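PDB 1Y9K: IAA acetyltransferase from Bacillus cereus ATCC 14579, which belongs to the GNAT family of acetyltransferases and probably transfers an acetyl group from acetyl-CoA to an amine substrate. Local coordinates for residues 18-23 against 51-56; 40-45 against 80-85. One frame throughout, in Å; residues are numbered along the deposited sequence.

Contact 1 of 2, residues 18-23 against 51-56; sequences SLLLLA and VYVLLE
Leu20 lays one methyl, CD2, against both valines of strand 48-56 that face helix 17-23, and together with Val51 it forms the centre of the contact. From CD2 it is 3.8 Å to Val51 CG1, and Val53 CG2 lies at the same distance of 3.8 Å from Leu20 CD2, so the methyl bridges two residues on one side of the strand. The leucine crosses each valine at about a right angle. Its CG stands beside the backbone N and anti to the carbonyl carbon (chi1 -70°), a setting from which the branch extends to a sheet that its CB does not directly face. Leu19 adds a slightly longer apolar contact, made from its CB, which sits 4.1 Å from Val51 CG1, the two side chains sliding past each other in opposite directions. Val51 CG1 thus meets both leucines.

This is the alpha/beta packing of the GNAT fold, in which the first helices lie over one face of the central sheet. The helix runs steeply across the strand, the short axes 75° apart and 9.0 Å from each other at closest approach. Because side chains alternate along a strand, the CB atoms of Val51 and Val53 are directed at this helix, whereas that of Tyr52 is directed away. Pro16, Thr39 and Val41 also touch Val51, and Tyr33 of helix 27-36 touches Val53.

Hydrogen bonds play no part across the interface itself. Polar anchoring comes from next door, where Leu20 O accepts a bond from Asn66 ND2 of strand 61-69, the strand that also pairs with Val51 and Val53 through their backbones.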
# COMPACT_ATOMS: atom_id res chain seq x y z
N SER A 18 1.52 -0.90 14.01
CA SER A 18 2.17 0.39 14.14
C SER A 18 2.35 1.13 12.82
O SER A 18 1.82 2.23 12.63
CB SER A 18 3.54 0.18 14.82
OG SER A 18 4.06 -1.13 14.57
N LEU A 19 3.09 0.51 11.90
CA LEU A 19 3.39 1.13 10.61
C LEU A 19 2.20 1.08 9.65
O LEU A 19 2.01 1.99 8.83
CB LEU A 19 4.61 0.44 10.01
CG LEU A 19 5.56 1.22 9.12
CD1 LEU A 19 6.01 2.51 9.78
CD2 LEU A 19 6.74 0.31 8.87
N LEU A 20 1.39 0.03 9.75
CA LEU A 20 0.17 -0.10 8.95
C LEU A 20 -0.86 0.99 9.25
O LEU A 20 -1.64 1.39 8.37
CB LEU A 20 -0.45 -1.49 9.14
CG LEU A 20 0.32 -2.65 8.51
CD1 LEU A 20 -0.11 -4.00 9.10
CD2 LEU A 20 0.19 -2.67 6.99
N LEU A 21 -0.86 1.48 10.49
CA LEU A 21 -1.77 2.52 10.95
C LEU A 21 -1.40 3.88 10.38
O LEU A 21 -2.21 4.80 10.35
CB LEU A 21 -1.80 2.57 12.48
CG LEU A 21 -2.75 1.57 13.15
CD1 LEU A 21 -2.38 1.35 14.63
CD2 LEU A 21 -4.19 2.04 13.02
N LEU A 22 -0.17 3.99 9.89
CA LEU A 22 0.30 5.19 9.23
C LEU A 22 -0.42 5.38 7.90
O LEU A 22 -0.79 6.51 7.54
CB LEU A 22 1.81 5.09 9.04
CG LEU A 22 2.66 6.30 8.66
CD1 LEU A 22 2.36 7.51 9.54
CD2 LEU A 22 4.12 5.89 8.77
N ALA A 23 -0.66 4.28 7.19
CA ALA A 23 -1.33 4.32 5.90
C ALA A 23 -2.84 4.13 6.04
O ALA A 23 -3.60 4.60 5.20
CB ALA A 23 -0.74 3.27 4.97
N VAL A 51 6.44 -1.49 5.04
CA VAL A 51 5.54 -2.63 4.98
C VAL A 51 4.67 -2.51 3.73
O VAL A 51 4.52 -1.41 3.19
CB VAL A 51 4.67 -2.73 6.27
CG1 VAL A 51 3.78 -1.49 6.47
CG2 VAL A 51 3.86 -4.02 6.29
N TYR A 52 4.16 -3.65 3.26
CA TYR A 52 3.04 -3.70 2.32
C TYR A 52 2.24 -5.00 2.51
O TYR A 52 2.76 -6.01 2.98
CB TYR A 52 3.50 -3.50 0.87
CG TYR A 52 4.20 -4.68 0.21
CD1 TYR A 52 3.48 -5.76 -0.31
CD2 TYR A 52 5.60 -4.70 0.06
CE1 TYR A 52 4.12 -6.84 -0.93
CE2 TYR A 52 6.25 -5.76 -0.56
CZ TYR A 52 5.49 -6.83 -1.05
OH TYR A 52 6.12 -7.88 -1.66
N VAL A 53 0.95 -4.94 2.18
CA VAL A 53 0.05 -6.08 2.25
C VAL A 53 -0.54 -6.27 0.86
O VAL A 53 -1.11 -5.34 0.27
CB VAL A 53 -1.09 -5.87 3.30
CG1 VAL A 53 -2.02 -7.08 3.39
CG2 VAL A 53 -0.52 -5.57 4.67
N LEU A 54 -0.38 -7.49 0.33
CA LEU A 54 -0.99 -7.92 -0.93
C LEU A 54 -2.24 -8.74 -0.63
O LEU A 54 -2.22 -9.59 0.24
CB LEU A 54 -0.02 -8.77 -1.73
CG LEU A 54 1.06 -7.99 -2.47
CD1 LEU A 54 2.00 -8.93 -3.20
CD2 LEU A 54 0.43 -7.00 -3.45
N LEU A 55 -3.32 -8.45 -1.34
CA LEU A 55 -4.54 -9.25 -1.25
C LEU A 55 -4.96 -9.71 -2.64
O LEU A 55 -4.95 -8.92 -3.58
CB LEU A 55 -5.66 -8.45 -0.58
CG LEU A 55 -7.00 -9.13 -0.30
CD1 LEU A 55 -6.85 -10.21 0.77
CD2 LEU A 55 -8.06 -8.11 0.11
N GLU A 56 -5.30 -10.99 -2.76
CA GLU A 56 -5.83 -11.54 -4.01
C GLU A 56 -7.33 -11.28 -4.09
O GLU A 56 -8.10 -11.69 -3.21
CB GLU A 56 -5.52 -13.04 -4.13
CG GLU A 56 -5.59 -13.54 -5.57
CD GLU A 56 -5.36 -15.04 -5.70
OE1 GLU A 56 -4.98 -15.70 -4.71
OE2 GLU A 56 -5.55 -15.56 -6.81

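Contact 2 of 2, residues 40-45 against 80-85; sequences YVAKQG and KKLLRH
Tyr40 and His85 bring their rings together obliquely, with CD2 of Tyr40 3.7 Å from CE1 of His85. The planes are turned 55° to each other and the centroids lie 5.6 Å apart. His85 has its ring anti to the backbone N (chi1 -166°), reaching from helix 78-92 across to the strand. Two residues on along the strand and a turn back along the helix, Leu82 CD2 touches Ala42 CB at 3.8 Å; the small alanine admits the leucine close to strand 38-43, while Ile67 and Val69 also line Leu82.

The tight part is this patch, where Tyr40, Ala42, Leu82 and His85 pack the sheet against the helix and Ile7 touches both Ala42 and His85. Beyond it the packing falls away: the strand gives out after Lys43, Gln44 and Gly45 turn into loop, and Lys80, Lys81 and Arg84 do not reach residues 40-45. The helix is the one that, in GNAT enzymes, follows the acetyl-CoA pyrophosphate-binding loop, and here it covers the sheet face opposite the first helices.

No hydrogen bond joins the two segments. His85 instead binds Tyr52 OH through ND1, a hydroxyl also hydrogen-bonded to Thr89 OG1 of the same helix, and the Tyr52 ring lies at about 15° to that of Tyr40. The imidazole is therefore tethered by a polar bond to one tyrosine while its CE1 carbon packs on another, which restricts how far its ring can turn.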
# COMPACT_ATOMS: atom_id res chain seq x y z
N TYR A 40 4.50 -8.21 3.77
CA TYR A 40 5.95 -8.17 3.66
C TYR A 40 6.47 -6.92 4.37
O TYR A 40 5.86 -5.86 4.28
CB TYR A 40 6.39 -8.19 2.19
CG TYR A 40 5.88 -9.41 1.44
CD1 TYR A 40 4.52 -9.54 1.12
CD2 TYR A 40 6.75 -10.42 1.04
CE1 TYR A 40 4.04 -10.64 0.44
CE2 TYR A 40 6.28 -11.54 0.35
CZ TYR A 40 4.91 -11.64 0.06
OH TYR A 40 4.42 -12.75 -0.61
N VAL A 41 7.58 -7.05 5.09
CA VAL A 41 8.16 -5.89 5.77
C VAL A 41 9.55 -5.52 5.23
O VAL A 41 10.27 -6.37 4.73
CB VAL A 41 8.19 -6.03 7.32
CG1 VAL A 41 6.78 -6.19 7.86
CG2 VAL A 41 9.11 -7.18 7.78
N ALA A 42 9.89 -4.24 5.32
CA ALA A 42 11.23 -3.75 5.02
C ALA A 42 11.98 -3.47 6.33
O ALA A 42 11.43 -2.83 7.24
CB ALA A 42 11.17 -2.50 4.16
N LYS A 43 13.22 -3.95 6.42
CA LYS A 43 14.06 -3.72 7.60
C LYS A 43 15.34 -2.97 7.24
O LYS A 43 15.96 -3.28 6.21
CB LYS A 43 14.40 -5.05 8.28
CG LYS A 43 13.21 -5.95 8.52
CD LYS A 43 13.56 -7.08 9.46
CE LYS A 43 12.39 -8.04 9.56
NZ LYS A 43 12.40 -8.81 10.84
N GLN A 44 15.70 -1.99 8.06
CA GLN A 44 17.03 -1.32 7.99
C GLN A 44 17.33 -0.41 9.19
O GLN A 44 16.46 0.36 9.64
CB GLN A 44 17.26 -0.56 6.66
CG GLN A 44 16.55 0.77 6.53
CD GLN A 44 17.49 1.88 6.12
OE1 GLN A 44 17.31 2.51 5.07
NE2 GLN A 44 18.50 2.15 6.94
N GLY A 45 18.57 -0.49 9.68
CA GLY A 45 19.02 0.27 10.85
C GLY A 45 18.58 -0.39 12.14
O GLY A 45 18.39 0.28 13.16
N LYS A 80 9.54 3.19 -3.46
CA LYS A 80 10.08 2.60 -4.69
C LYS A 80 10.43 1.12 -4.54
O LYS A 80 9.94 0.29 -5.32
CB LYS A 80 11.34 3.36 -5.11
CG LYS A 80 11.19 4.35 -6.24
CD LYS A 80 11.98 3.90 -7.47
CE LYS A 80 11.27 2.80 -8.26
NZ LYS A 80 12.18 2.14 -9.26
N LYS A 81 11.26 0.80 -3.55
CA LYS A 81 11.73 -0.56 -3.29
C LYS A 81 10.63 -1.55 -2.92
O LYS A 81 10.60 -2.66 -3.45
CB LYS A 81 12.83 -0.56 -2.23
CG LYS A 81 14.21 -0.28 -2.79
CD LYS A 81 15.12 0.39 -1.77
CE LYS A 81 16.51 0.63 -2.36
NZ LYS A 81 17.09 1.94 -1.91
N LEU A 82 9.74 -1.16 -2.01
CA LEU A 82 8.61 -2.00 -1.60
C LEU A 82 7.68 -2.30 -2.77
O LEU A 82 7.11 -3.39 -2.87
CB LEU A 82 7.81 -1.33 -0.48
CG LEU A 82 8.37 -1.34 0.95
CD1 LEU A 82 7.58 -0.35 1.83
CD2 LEU A 82 8.38 -2.75 1.57
N LEU A 83 7.54 -1.31 -3.65
CA LEU A 83 6.66 -1.37 -4.80
C LEU A 83 7.21 -2.34 -5.84
O LEU A 83 6.48 -3.23 -6.30
CB LEU A 83 6.49 0.04 -5.38
CG LEU A 83 5.11 0.58 -5.75
CD1 LEU A 83 4.01 0.18 -4.76
CD2 LEU A 83 5.21 2.09 -5.86
N ARG A 84 8.48 -2.16 -6.22
CA ARG A 84 9.20 -3.12 -7.05
C ARG A 84 9.00 -4.55 -6.53
O ARG A 84 8.68 -5.46 -7.30
CB ARG A 84 10.71 -2.81 -7.11
CG ARG A 84 11.12 -1.53 -7.88
CD ARG A 84 12.60 -1.57 -8.33
NE ARG A 84 13.57 -1.14 -7.31
CZ ARG A 84 14.16 -1.94 -6.41
NH1 ARG A 84 15.03 -1.43 -5.54
NH2 ARG A 84 13.88 -3.24 -6.35
N HIS A 85 9.15 -4.73 -5.21
CA HIS A 85 9.01 -6.04 -4.56
C HIS A 85 7.59 -6.60 -4.62
O HIS A 85 7.41 -7.80 -4.83
CB HIS A 85 9.49 -5.97 -3.10
CG HIS A 85 9.71 -7.30 -2.45
ND1 HIS A 85 8.67 -8.14 -2.08
CD2 HIS A 85 10.84 -7.93 -2.06
CE1 HIS A 85 9.16 -9.22 -1.51
NE2 HIS A 85 10.47 -9.12 -1.48

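Overall arrangement
Starting from the N terminus, the chain leaves strand 6-10, forms helix 17-23, passes through helix 27-36 and enters strand 38-43; its hairpin partner, strand 48-56, then returns to the first helix, and contact 1 closes that loop. Contact 2 opens at strand 38-43, inside this loop, and closes only after strand 61-69, on helix 78-92. The two loops therefore cross rather than nest, and their centres lie about 12 Å apart. Neighbouring antiparallel strands join them: contact 1 secures an early helix to one face of the sheet, contact 2 the later helix to the other, so that helices lie on both faces.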